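Local atomic coordinates of non-toxic crystal protein (Bacillus thuringiensis, PDB entry 2D42), a protein that is a non-toxic parasporal crystal protein of uncertain natural role that closely resembles beta-pore-forming toxins in structure. Residues A42-P47 with F163-V168; K102-L107 with S115-F120; T82-S87 with K129-A134; L169-S174 with A220-E225; D46-D51 with F108-G113. All blocks are in the same frame, centred on the assembly; numbering follows the deposited sequence.

Contact 1: A42-P47 with F163-V168; sequences ARIPDP and FEKMTV
One face of the R43 guanidinium rests on V168, whose CG1 sits 3.6 Å above the guanidinium plane, off toward the rim of the group. The two side chains run side by side in one direction; R43 starts with CG between the backbone N and the carbonyl carbon (chi1 52°) and then extends as far as NE, while NH2 goes on to a salt bridge with E170. The P45 ring is crossed at about a right angle by M166, whose chain, bent at chi2 and chi3, brings CE to 3.4 Å from P45 CG, a tight carbon-carbon approach. R43 and V168 also make an antiparallel hydrogen-bonded pair, with V168 N to R43 O at 2.8 Å and R43 N to V168 O at 3.1 Å. Past R43 the chain leaves strand 36-43, and a water takes over the link, accepting from D46 N (2.9 Å) and donating to M166 O (3.0 Å). K165, bent at chi2, crosses the I44 CG2 branch with its CB. Its NZ then donates to D46 O at 2.8 Å from above the carbonyl plane, and meets D46 OD2 in a longer salt bridge of 3.5 Å. The same NZ hydrogen-bonds I48 O. One ammonium thus ties two carbonyls and, more loosely, the D46 carboxylate of residues 46-48 to strand 150-185, surroundings that would be expected to favour its charged form.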
# COMPACT_ATOMS: atom_id res chain seq x y z
N ALA A 42 1.53 -3.95 5.56
CA ALA A 42 2.65 -3.48 4.76
C ALA A 42 3.33 -2.33 5.49
O ALA A 42 2.76 -1.25 5.62
CB ALA A 42 2.17 -3.01 3.40
N ARG A 43 4.54 -2.57 5.97
CA ARG A 43 5.26 -1.53 6.67
C ARG A 43 6.51 -1.11 5.91
O ARG A 43 6.99 -1.83 5.03
CB ARG A 43 5.62 -1.99 8.10
CG ARG A 43 6.31 -3.33 8.21
CD ARG A 43 6.24 -3.83 9.66
NE ARG A 43 6.81 -5.17 9.82
CZ ARG A 43 8.10 -5.46 9.71
NH1 ARG A 43 8.98 -4.50 9.45
NH2 ARG A 43 8.51 -6.71 9.86
N ILE A 44 7.01 0.07 6.25
CA ILE A 44 8.18 0.66 5.62
C ILE A 44 9.29 0.73 6.65
O ILE A 44 9.29 1.59 7.53
CB ILE A 44 7.83 2.06 5.08
CG1 ILE A 44 6.69 1.92 4.07
CG2 ILE A 44 9.07 2.74 4.47
CD1 ILE A 44 6.11 3.23 3.61
N PRO A 45 10.27 -0.18 6.57
CA PRO A 45 11.36 -0.16 7.55
C PRO A 45 12.17 1.14 7.64
O PRO A 45 12.72 1.45 8.69
CB PRO A 45 12.20 -1.38 7.16
CG PRO A 45 11.90 -1.56 5.70
CD PRO A 45 10.44 -1.28 5.60
N ASP A 46 12.26 1.90 6.55
CA ASP A 46 12.99 3.17 6.57
C ASP A 46 12.02 4.29 6.19
O ASP A 46 11.91 4.66 5.03
CB ASP A 46 14.17 3.14 5.59
CG ASP A 46 14.99 4.43 5.62
OD1 ASP A 46 14.68 5.31 6.45
OD2 ASP A 46 15.95 4.55 4.83
N PRO A 47 11.30 4.83 7.19
CA PRO A 47 10.32 5.90 6.98
C PRO A 47 10.89 7.31 6.83
O PRO A 47 10.14 8.27 6.71
CB PRO A 47 9.44 5.78 8.22
CG PRO A 47 10.43 5.42 9.26
CD PRO A 47 11.27 4.36 8.58
N PHE A 163 8.57 10.02 -2.79
CA PHE A 163 9.31 8.96 -2.12
C PHE A 163 9.30 7.67 -2.93
O PHE A 163 8.50 7.49 -3.83
CB PHE A 163 8.68 8.69 -0.74
CG PHE A 163 7.24 8.30 -0.83
CD1 PHE A 163 6.87 6.97 -0.97
CD2 PHE A 163 6.25 9.28 -0.88
CE1 PHE A 163 5.54 6.62 -1.17
CE2 PHE A 163 4.91 8.94 -1.08
CZ PHE A 163 4.56 7.60 -1.23
N GLU A 164 10.22 6.78 -2.57
CA GLU A 164 10.33 5.48 -3.19
C GLU A 164 10.90 4.63 -2.06
O GLU A 164 12.03 4.85 -1.62
CB GLU A 164 11.30 5.52 -4.37
CG GLU A 164 11.00 4.44 -5.40
CD GLU A 164 12.02 4.42 -6.52
OE1 GLU A 164 12.32 5.50 -7.09
OE2 GLU A 164 12.51 3.31 -6.84
N LYS A 165 10.10 3.69 -1.57
CA LYS A 165 10.54 2.86 -0.46
C LYS A 165 10.26 1.37 -0.61
O LYS A 165 9.33 0.95 -1.31
CB LYS A 165 9.87 3.32 0.83
CG LYS A 165 10.27 4.70 1.31
CD LYS A 165 11.70 4.71 1.81
CE LYS A 165 12.05 6.09 2.32
NZ LYS A 165 13.34 6.06 3.06
N MET A 166 11.08 0.59 0.07
CA MET A 166 10.93 -0.86 0.08
C MET A 166 9.87 -1.12 1.16
O MET A 166 9.75 -0.37 2.13
CB MET A 166 12.27 -1.51 0.45
CG MET A 166 12.21 -3.01 0.74
SD MET A 166 11.97 -3.33 2.51
CE MET A 166 13.65 -3.03 3.13
N THR A 167 9.08 -2.16 0.98
CA THR A 167 8.07 -2.47 1.98
C THR A 167 8.24 -3.91 2.45
O THR A 167 8.75 -4.75 1.72
CB THR A 167 6.65 -2.35 1.41
OG1 THR A 167 6.50 -3.25 0.31
CG2 THR A 167 6.36 -0.91 0.96
N VAL A 168 7.83 -4.17 3.68
CA VAL A 168 7.89 -5.51 4.24
C VAL A 168 6.42 -5.90 4.25
O VAL A 168 5.59 -5.23 4.85
CB VAL A 168 8.46 -5.51 5.68
CG1 VAL A 168 8.30 -6.91 6.29
CG2 VAL A 168 9.95 -5.14 5.64
O HOH W 1 11.79 1.06 3.84

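Contact 2: K102-L107 with S115-F120; sequences KYFANL and SGRIAF
Y103 CB presses on one face of the F120 ring, 3.4 Å above its plane and off toward the rim. F120 has CG between its backbone N and carbonyl carbon (chi1 63°), which turns the ring back across the neighbouring strand beneath that methylene; the aromatic rings meet obliquely, planes 38° apart. Farther along the same face, the small A105 CB meets I118 CG1 at 3.9 Å, and L107 CD1 fits against I118 CG2 at 3.8 Å, with G116 adding no bulk opposite L107. On the other face the low bump of A119 CB takes the F104 ring at CE1 (3.3 Å) and the K102 chain at CE (3.7 Å). R117, bent at chi3, offers the edge of its guanidinium to F104 CD1, and its CG lies 3.2 Å from N106 OD1. Six backbone hydrogen bonds join this beta hairpin, with buried Y103, L107, I118 and F120 on one face and exposed F104, N106 and R117 on the other, as in the hairpin that probably inserts into membranes in related toxins. The buried face covers L40 and A42 of strand 36-43, I228 and I232 of strand 219-244, and T85 and S87 of strand 71-94.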
# COMPACT_ATOMS: atom_id res chain seq x y z
N LYS A 102 -5.48 -2.10 1.83
CA LYS A 102 -5.31 -0.65 1.99
C LYS A 102 -4.27 -0.48 3.09
O LYS A 102 -4.36 -1.13 4.13
CB LYS A 102 -6.63 -0.01 2.43
CG LYS A 102 -6.85 1.42 1.93
CD LYS A 102 -5.70 2.36 2.29
CE LYS A 102 -6.04 3.79 1.91
NZ LYS A 102 -6.51 3.91 0.50
N TYR A 103 -3.27 0.37 2.86
CA TYR A 103 -2.20 0.56 3.85
C TYR A 103 -1.87 2.04 4.12
O TYR A 103 -2.30 2.92 3.37
CB TYR A 103 -0.93 -0.15 3.39
CG TYR A 103 -1.14 -1.58 2.93
CD1 TYR A 103 -1.33 -2.61 3.85
CD2 TYR A 103 -1.13 -1.90 1.58
CE1 TYR A 103 -1.50 -3.93 3.42
CE2 TYR A 103 -1.31 -3.21 1.14
CZ TYR A 103 -1.48 -4.22 2.07
OH TYR A 103 -1.60 -5.51 1.63
N PHE A 104 -1.11 2.29 5.18
CA PHE A 104 -0.71 3.64 5.57
C PHE A 104 0.71 3.65 6.14
O PHE A 104 1.24 2.61 6.52
CB PHE A 104 -1.67 4.20 6.63
CG PHE A 104 -3.04 4.52 6.09
CD1 PHE A 104 -3.32 5.78 5.56
CD2 PHE A 104 -4.05 3.56 6.11
CE1 PHE A 104 -4.58 6.07 5.05
CE2 PHE A 104 -5.32 3.84 5.60
CZ PHE A 104 -5.58 5.10 5.07
N ALA A 105 1.31 4.83 6.18
CA ALA A 105 2.66 4.98 6.70
C ALA A 105 2.92 6.45 7.03
O ALA A 105 2.59 7.34 6.24
CB ALA A 105 3.67 4.48 5.69
N ASN A 106 3.47 6.69 8.22
CA ASN A 106 3.78 8.04 8.65
C ASN A 106 5.23 8.32 8.27
O ASN A 106 6.15 8.03 9.01
CB ASN A 106 3.61 8.16 10.17
CG ASN A 106 2.16 8.07 10.59
OD1 ASN A 106 1.32 8.86 10.14
ND2 ASN A 106 1.84 7.11 11.46
N LEU A 107 5.42 8.87 7.08
CA LEU A 107 6.76 9.16 6.60
C LEU A 107 7.25 10.51 7.10
O LEU A 107 6.47 11.41 7.38
CB LEU A 107 6.78 9.12 5.07
CG LEU A 107 6.37 7.79 4.42
CD1 LEU A 107 6.43 7.93 2.90
CD2 LEU A 107 7.30 6.68 4.88
N SER A 115 6.40 15.61 8.79
CA SER A 115 5.90 14.26 8.58
C SER A 115 4.71 14.35 7.64
O SER A 115 4.05 15.39 7.55
CB SER A 115 5.46 13.62 9.90
OG SER A 115 6.60 13.30 10.68
N GLY A 116 4.47 13.26 6.92
CA GLY A 116 3.34 13.16 6.01
C GLY A 116 2.82 11.72 6.06
O GLY A 116 3.59 10.77 5.92
N ARG A 117 1.53 11.54 6.30
CA ARG A 117 0.96 10.19 6.35
C ARG A 117 0.49 9.83 4.95
O ARG A 117 -0.38 10.49 4.41
CB ARG A 117 -0.23 10.14 7.31
CG ARG A 117 -0.68 8.71 7.67
CD ARG A 117 -1.96 8.69 8.52
NE ARG A 117 -3.15 8.66 7.68
CZ ARG A 117 -4.14 9.54 7.71
NH1 ARG A 117 -4.11 10.57 8.56
NH2 ARG A 117 -5.17 9.40 6.88
N ILE A 118 1.07 8.80 4.36
CA ILE A 118 0.66 8.39 3.02
C ILE A 118 -0.30 7.21 3.12
O ILE A 118 -0.37 6.53 4.15
CB ILE A 118 1.84 7.94 2.14
CG1 ILE A 118 2.45 6.66 2.72
CG2 ILE A 118 2.89 9.05 2.03
CD1 ILE A 118 3.31 5.92 1.75
N ALA A 119 -1.03 6.98 2.03
CA ALA A 119 -1.97 5.88 1.94
C ALA A 119 -1.69 5.22 0.60
O ALA A 119 -1.38 5.90 -0.38
CB ALA A 119 -3.41 6.39 1.99
N PHE A 120 -1.77 3.89 0.58
CA PHE A 120 -1.55 3.15 -0.65
C PHE A 120 -2.29 1.82 -0.66
O PHE A 120 -2.75 1.35 0.39
CB PHE A 120 -0.04 2.95 -0.90
CG PHE A 120 0.66 2.11 0.15
CD1 PHE A 120 0.93 0.77 -0.08
CD2 PHE A 120 1.12 2.69 1.33
CE1 PHE A 120 1.66 0.01 0.84
CE2 PHE A 120 1.84 1.94 2.26
CZ PHE A 120 2.12 0.60 2.01

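Contact 3: T82-S87 with K129-A134; sequences TSRTSS and KYTLDA
D133 OD1 takes two nitrogens of R84, lying close to the guanidinium plane, NE at 2.7 Å and NH2 in a weak bond at 3.1 Å. NH2 also reaches D133 OD2 on its syn lone pair at 3.0 Å, so the arginine holds the carboxylate side-on, one nitrogen chiefly to each oxygen, with the two flat groups 35° apart. R84 gets there by a bend at chi3 (-56°) after an extended start, and its CD passes T131 CB on the way. T82 CG2 lies 3.8 Å from D133 CB, beside the aspartate stem. At the far end K129 runs extended alongside S86 and bends only at chi4, which sets NZ 2.9 Å from S86 OG in a weak hydrogen bond; T131 CG2 also approaches that hydroxyl. R84, S86, T131 and D133 share one face of two antiparallel strands, 71-94 and 129-146, part of the long sheet of an aerolysin-type fold, as in related beta-pore-forming toxins; five of the six residues of 82-87 are serine or threonine. Hydrogen-bonded pairs at S83 with A134, T85 with L132 and S87 with Y130 zip the backbones together, among them A134 N to S83 O at 3.1 Å and Y130 N to S87 O at 3.0 Å. The reverse face carries T85, S87, L132 and Y130. There T85 lies beside L132 with OG1 4.0 Å from L132 CB, but its hydroxyl is hydrogen-bonded to A119 O. S87 OG in turn bonds E121 O, and Y130 OH bonds N126 ND2.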
# COMPACT_ATOMS: atom_id res chain seq x y z
N THR A 82 -4.47 16.27 -6.27
CA THR A 82 -4.42 14.82 -6.32
C THR A 82 -3.00 14.30 -6.45
O THR A 82 -2.30 14.63 -7.40
CB THR A 82 -5.21 14.28 -7.52
OG1 THR A 82 -6.59 14.62 -7.36
CG2 THR A 82 -5.06 12.77 -7.61
N SER A 83 -2.58 13.50 -5.48
CA SER A 83 -1.25 12.91 -5.50
C SER A 83 -1.41 11.39 -5.63
O SER A 83 -2.34 10.81 -5.08
CB SER A 83 -0.48 13.26 -4.22
OG SER A 83 -0.26 14.66 -4.13
N ARG A 84 -0.49 10.77 -6.36
CA ARG A 84 -0.56 9.33 -6.57
C ARG A 84 0.53 8.54 -5.88
O ARG A 84 1.65 9.02 -5.69
CB ARG A 84 -0.50 9.03 -8.07
CG ARG A 84 -0.39 7.55 -8.40
CD ARG A 84 -0.62 7.30 -9.88
NE ARG A 84 -1.91 7.83 -10.33
CZ ARG A 84 -2.42 7.65 -11.54
NH1 ARG A 84 -1.76 6.94 -12.44
NH2 ARG A 84 -3.59 8.18 -11.86
N THR A 85 0.19 7.31 -5.49
CA THR A 85 1.14 6.41 -4.87
C THR A 85 0.96 5.08 -5.57
O THR A 85 -0.16 4.69 -5.91
CB THR A 85 0.87 6.22 -3.36
OG1 THR A 85 -0.36 5.51 -3.18
CG2 THR A 85 0.79 7.57 -2.67
N SER A 86 2.06 4.38 -5.81
CA SER A 86 2.01 3.10 -6.48
C SER A 86 2.79 2.05 -5.70
O SER A 86 3.84 2.36 -5.13
CB SER A 86 2.59 3.25 -7.88
OG SER A 86 2.51 2.03 -8.59
N SER A 87 2.28 0.82 -5.65
CA SER A 87 2.97 -0.26 -4.95
C SER A 87 3.12 -1.47 -5.87
O SER A 87 2.40 -1.58 -6.86
CB SER A 87 2.19 -0.68 -3.70
OG SER A 87 1.01 -1.38 -4.06
N LYS A 129 1.29 -3.82 -10.72
CA LYS A 129 1.39 -2.48 -10.15
C LYS A 129 0.00 -2.01 -9.75
O LYS A 129 -0.96 -2.14 -10.51
CB LYS A 129 2.01 -1.55 -11.20
CG LYS A 129 2.26 -0.13 -10.75
CD LYS A 129 3.07 0.62 -11.81
CE LYS A 129 3.34 2.08 -11.42
NZ LYS A 129 2.10 2.91 -11.35
N TYR A 130 -0.11 -1.47 -8.54
CA TYR A 130 -1.37 -0.95 -8.03
C TYR A 130 -1.24 0.53 -7.69
O TYR A 130 -0.39 0.92 -6.88
CB TYR A 130 -1.78 -1.71 -6.77
CG TYR A 130 -2.36 -3.08 -7.03
CD1 TYR A 130 -3.72 -3.31 -6.86
CD2 TYR A 130 -1.55 -4.13 -7.44
CE1 TYR A 130 -4.27 -4.57 -7.09
CE2 TYR A 130 -2.09 -5.40 -7.67
CZ TYR A 130 -3.45 -5.61 -7.49
OH TYR A 130 -3.99 -6.85 -7.70
N THR A 131 -2.10 1.34 -8.29
CA THR A 131 -2.06 2.78 -8.05
C THR A 131 -3.26 3.28 -7.27
O THR A 131 -4.36 2.73 -7.37
CB THR A 131 -1.99 3.56 -9.36
OG1 THR A 131 -3.18 3.31 -10.12
CG2 THR A 131 -0.78 3.13 -10.17
N LEU A 132 -3.05 4.33 -6.48
CA LEU A 132 -4.11 4.93 -5.69
C LEU A 132 -4.00 6.45 -5.72
O LEU A 132 -2.98 7.01 -5.31
CB LEU A 132 -4.05 4.45 -4.24
CG LEU A 132 -5.07 5.10 -3.29
CD1 LEU A 132 -6.49 4.76 -3.73
CD2 LEU A 132 -4.83 4.62 -1.87
N ASP A 133 -5.04 7.10 -6.22
CA ASP A 133 -5.07 8.56 -6.28
C ASP A 133 -5.81 9.06 -5.06
O ASP A 133 -6.96 8.71 -4.84
CB ASP A 133 -5.80 9.06 -7.52
CG ASP A 133 -5.04 8.76 -8.79
OD1 ASP A 133 -3.81 8.93 -8.81
OD2 ASP A 133 -5.69 8.36 -9.78
N ALA A 134 -5.13 9.88 -4.27
CA ALA A 134 -5.73 10.44 -3.08
C ALA A 134 -5.90 11.93 -3.30
O ALA A 134 -4.99 12.60 -3.81
CB ALA A 134 -4.84 10.19 -1.87

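Contact 4: L169-S174 with A220-E225; sequences LECVVS and AYFTGE
C171 SG lies beside F222, 3.9 Å from its CB and 5.1 Å from the ring centroid in an oblique sulfur-aromatic contact. F222 has CG anti to its backbone N (chi1 173°), which carries the ring along the strand toward G224, where CE2 comes near the glycine CA. The apolar patch continues through V173, whose CG2 faces F222 CB and whose CB faces A220 CB, both at the limit of contact. At the other end L169 CD1 rests 3.7 Å from E225 O. On the reverse face V172 and Y221 lie side by side, V172 CG2 meeting Y221 CE2 at 3.8 Å. Between the faces runs an antiparallel ladder of uneven bonds. G224 N to L169 O is short and almost straight (2.6 Å, 176°), whereas L169 N reaches G224 O from far above the carbonyl plane, and C171 N to F222 O is weak at 3.4 Å. The polar edge begins where E170 and T223 run alongside each other: a water donates to E170 OE1 at 2.6 Å and lies 2.6 Å from T223 OG1. E170 OE1 also pairs with R43 in a salt bridge, and E225 OE2 with R90. These strands, 150-185 and 219-244, are neighbours in the large mixed sheet. Strand 211-214 lies next to 219-244 and brings F211 against V173, A220 and F222; helix 199-206 covers V173 and A220 with I199 and L203, while C171 and L169 face strands 36-43 and 71-94.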
# COMPACT_ATOMS: atom_id res chain seq x y z
N LEU A 169 6.08 -6.97 3.53
CA LEU A 169 4.68 -7.38 3.46
C LEU A 169 4.44 -8.53 4.41
O LEU A 169 5.23 -9.48 4.46
CB LEU A 169 4.33 -7.78 2.02
CG LEU A 169 4.66 -6.69 0.98
CD1 LEU A 169 4.35 -7.21 -0.42
CD2 LEU A 169 3.86 -5.42 1.28
N GLU A 170 3.36 -8.45 5.16
CA GLU A 170 3.03 -9.49 6.14
C GLU A 170 1.57 -9.90 6.10
O GLU A 170 0.72 -9.13 5.66
CB GLU A 170 3.38 -9.00 7.55
CG GLU A 170 4.87 -8.83 7.79
CD GLU A 170 5.18 -8.12 9.09
OE1 GLU A 170 6.35 -8.11 9.49
OE2 GLU A 170 4.25 -7.57 9.72
N CYS A 171 1.30 -11.12 6.55
CA CYS A 171 -0.07 -11.63 6.62
C CYS A 171 -0.06 -12.97 7.34
O CYS A 171 1.00 -13.57 7.54
CB CYS A 171 -0.68 -11.78 5.21
SG CYS A 171 0.04 -13.05 4.12
N VAL A 172 -1.24 -13.41 7.74
CA VAL A 172 -1.38 -14.69 8.42
C VAL A 172 -1.97 -15.68 7.42
O VAL A 172 -2.91 -15.36 6.69
CB VAL A 172 -2.32 -14.59 9.64
CG1 VAL A 172 -2.53 -15.97 10.25
CG2 VAL A 172 -1.73 -13.62 10.67
N VAL A 173 -1.40 -16.88 7.39
CA VAL A 173 -1.88 -17.92 6.49
C VAL A 173 -2.37 -19.08 7.35
O VAL A 173 -1.67 -19.52 8.26
CB VAL A 173 -0.75 -18.39 5.56
CG1 VAL A 173 -1.15 -19.66 4.82
CG2 VAL A 173 -0.43 -17.28 4.56
N SER A 174 -3.58 -19.55 7.06
CA SER A 174 -4.17 -20.64 7.83
C SER A 174 -5.26 -21.34 7.02
O SER A 174 -5.52 -20.98 5.88
CB SER A 174 -4.76 -20.10 9.13
OG SER A 174 -5.73 -19.11 8.85
N ALA A 220 0.45 -19.74 10.20
CA ALA A 220 1.78 -19.51 9.67
C ALA A 220 1.86 -18.02 9.40
O ALA A 220 0.91 -17.42 8.89
CB ALA A 220 1.98 -20.30 8.39
N TYR A 221 2.98 -17.40 9.76
CA TYR A 221 3.15 -15.98 9.52
C TYR A 221 4.03 -15.80 8.29
O TYR A 221 5.15 -16.32 8.23
CB TYR A 221 3.78 -15.30 10.73
CG TYR A 221 2.85 -15.13 11.91
CD1 TYR A 221 2.73 -16.12 12.89
CD2 TYR A 221 2.07 -13.98 12.04
CE1 TYR A 221 1.86 -15.96 13.99
CE2 TYR A 221 1.19 -13.81 13.12
CZ TYR A 221 1.09 -14.80 14.09
OH TYR A 221 0.23 -14.62 15.16
N PHE A 222 3.51 -15.10 7.29
CA PHE A 222 4.27 -14.88 6.07
C PHE A 222 4.96 -13.52 6.08
O PHE A 222 4.39 -12.52 6.52
CB PHE A 222 3.36 -14.95 4.84
CG PHE A 222 4.04 -14.57 3.55
CD1 PHE A 222 4.91 -15.44 2.92
CD2 PHE A 222 3.84 -13.30 2.99
CE1 PHE A 222 5.59 -15.07 1.75
CE2 PHE A 222 4.51 -12.92 1.83
CZ PHE A 222 5.38 -13.80 1.21
N THR A 223 6.20 -13.48 5.61
CA THR A 223 6.92 -12.22 5.52
C THR A 223 7.47 -12.08 4.10
O THR A 223 8.31 -12.87 3.67
CB THR A 223 8.06 -12.11 6.55
OG1 THR A 223 7.49 -12.03 7.86
CG2 THR A 223 8.88 -10.84 6.29
N GLY A 224 6.95 -11.09 3.39
CA GLY A 224 7.37 -10.85 2.03
C GLY A 224 7.95 -9.46 1.84
O GLY A 224 8.27 -8.75 2.80
N GLU A 225 8.04 -9.05 0.58
CA GLU A 225 8.63 -7.76 0.26
C GLU A 225 8.05 -7.12 -0.99
O GLU A 225 7.63 -7.80 -1.92
CB GLU A 225 10.14 -7.96 0.09
CG GLU A 225 10.93 -6.72 -0.24
CD GLU A 225 12.33 -7.08 -0.71
OE1 GLU A 225 12.97 -7.94 -0.07
OE2 GLU A 225 12.78 -6.50 -1.72
O HOH W 2 7.92 -10.20 9.70

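Contact 5: D46-D51 with F108-G113; sequences DPIVTD and FFEQVG
V49 overlaps the F109 ring, its CG2 4.0 Å above one face toward the rim and its CG1 3.8 Å from F109 CD1. The two side chains run side by side on the inner face, toward F163 and I232. On the opposite face I48 CD1 touches F108 CB at 3.9 Å, and E110, extended beyond CG, lays its carboxylate along the I48 CG2 and T50 CG2 methyls. The backbones form a short parallel pairing of strands 48-49 and 101-109: F108 N donates to P47 O at 2.9 Å and V49 N to F108 O at 2.7 Å, while E110 N adds a weak bond to V49 O. Beyond the strands a water continues the zipper, donating to V49 O and D51 O and accepting from Q111 N. Q111 stretches out to donate NE2 to T50 O at 2.9 Å, nearly straight (174°) and in the plane of its amide, which fixes how that amide is turned. At the start of the short strand an Asx turn places D46 OD1 3.3 Å from I48 N, met from above the carboxylate plane. This edge strand of a three-stranded sheet is therefore held by backbone bonds at P47 and V49, then by one water and one amide, so polar links to the turn after strand 101-109 take over where the regular pairing stops.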
# COMPACT_ATOMS: atom_id res chain seq x y z
N ASP A 46 12.26 1.90 6.55
CA ASP A 46 12.99 3.17 6.57
C ASP A 46 12.02 4.29 6.19
O ASP A 46 11.91 4.66 5.03
CB ASP A 46 14.17 3.14 5.59
CG ASP A 46 14.99 4.43 5.62
OD1 ASP A 46 14.68 5.31 6.45
OD2 ASP A 46 15.95 4.55 4.83
N PRO A 47 11.30 4.83 7.19
CA PRO A 47 10.32 5.90 6.98
C PRO A 47 10.89 7.31 6.83
O PRO A 47 10.14 8.27 6.71
CB PRO A 47 9.44 5.78 8.22
CG PRO A 47 10.43 5.42 9.26
CD PRO A 47 11.27 4.36 8.58
N ILE A 48 12.22 7.42 6.83
CA ILE A 48 12.85 8.73 6.68
C ILE A 48 13.08 9.00 5.20
O ILE A 48 13.97 8.41 4.59
CB ILE A 48 14.20 8.77 7.43
CG1 ILE A 48 14.00 8.33 8.89
CG2 ILE A 48 14.80 10.16 7.35
CD1 ILE A 48 12.84 9.02 9.60
N VAL A 49 12.28 9.87 4.61
CA VAL A 49 12.41 10.20 3.19
C VAL A 49 13.44 11.32 3.01
O VAL A 49 13.35 12.37 3.65
CB VAL A 49 11.07 10.68 2.60
CG1 VAL A 49 11.25 11.03 1.12
CG2 VAL A 49 10.01 9.60 2.77
N THR A 50 14.42 11.11 2.13
CA THR A 50 15.44 12.12 1.89
C THR A 50 15.26 12.86 0.57
O THR A 50 16.01 13.79 0.28
CB THR A 50 16.86 11.50 1.93
OG1 THR A 50 16.96 10.46 0.95
CG2 THR A 50 17.15 10.94 3.31
N ASP A 51 14.26 12.46 -0.21
CA ASP A 51 13.98 13.08 -1.50
C ASP A 51 13.65 14.57 -1.37
O ASP A 51 13.10 15.00 -0.36
CB ASP A 51 12.79 12.41 -2.21
CG ASP A 51 13.01 10.94 -2.47
OD1 ASP A 51 12.59 10.47 -3.55
OD2 ASP A 51 13.57 10.24 -1.60
N PHE A 108 8.57 10.65 7.22
CA PHE A 108 9.16 11.91 7.65
C PHE A 108 9.98 12.43 6.48
O PHE A 108 10.88 11.76 5.99
CB PHE A 108 10.05 11.71 8.87
CG PHE A 108 10.64 13.00 9.39
CD1 PHE A 108 9.81 13.99 9.92
CD2 PHE A 108 12.02 13.23 9.34
CE1 PHE A 108 10.35 15.19 10.39
CE2 PHE A 108 12.56 14.43 9.81
CZ PHE A 108 11.73 15.41 10.33
N PHE A 109 9.68 13.65 6.06
CA PHE A 109 10.38 14.23 4.93
C PHE A 109 11.49 15.12 5.46
O PHE A 109 11.33 16.32 5.69
CB PHE A 109 9.36 14.94 4.05
CG PHE A 109 8.38 13.99 3.40
CD1 PHE A 109 8.58 13.55 2.09
CD2 PHE A 109 7.30 13.46 4.13
CE1 PHE A 109 7.73 12.60 1.51
CE2 PHE A 109 6.45 12.51 3.56
CZ PHE A 109 6.66 12.08 2.25
N GLU A 110 12.63 14.48 5.67
CA GLU A 110 13.82 15.09 6.22
C GLU A 110 14.24 16.44 5.64
O GLU A 110 14.71 17.30 6.38
CB GLU A 110 14.97 14.10 6.12
CG GLU A 110 16.25 14.51 6.81
CD GLU A 110 17.21 13.34 6.90
OE1 GLU A 110 17.25 12.68 7.96
OE2 GLU A 110 17.91 13.08 5.90
N GLN A 111 14.08 16.62 4.33
CA GLN A 111 14.48 17.88 3.70
C GLN A 111 13.65 19.09 4.11
O GLN A 111 14.08 20.22 3.93
CB GLN A 111 14.48 17.75 2.18
CG GLN A 111 15.73 17.08 1.64
CD GLN A 111 16.04 17.47 0.21
OE1 GLN A 111 16.06 18.66 -0.13
NE2 GLN A 111 16.29 16.48 -0.63
N VAL A 112 12.46 18.86 4.66
CA VAL A 112 11.64 19.98 5.10
C VAL A 112 11.25 19.83 6.57
O VAL A 112 10.57 20.69 7.12
CB VAL A 112 10.37 20.13 4.23
CG1 VAL A 112 10.78 20.57 2.81
CG2 VAL A 112 9.59 18.81 4.18
N GLY A 113 11.69 18.75 7.19
CA GLY A 113 11.39 18.51 8.59
C GLY A 113 9.91 18.37 8.89
O GLY A 113 9.44 18.84 9.92
O HOH W 3 12.78 14.90 2.26

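Overall arrangement
Contacts 1 and 5 share D46 and P47, and K165 NZ of contact 1 lies 2.9 Å from I48 O of contact 5. Contacts 2 and 5 both use strand 101-109 and build the three-stranded sheet, with centres 13 Å apart. The hairpin packs against contacts 1 and 3: I44 CD1 meets A105 CB at 3.4 Å, and T85 OG1 lies 3.0 Å from A119 O. Contact 4 continues contact 1 along strand 150-185, tied by R43 NH2 to E170 OE1 at 2.6 Å, and stands about 28 Å, centre to centre, from contact 5. Along the chain, contact 2 is nested inside the loop closed by contact 3, itself inside that of contact 1.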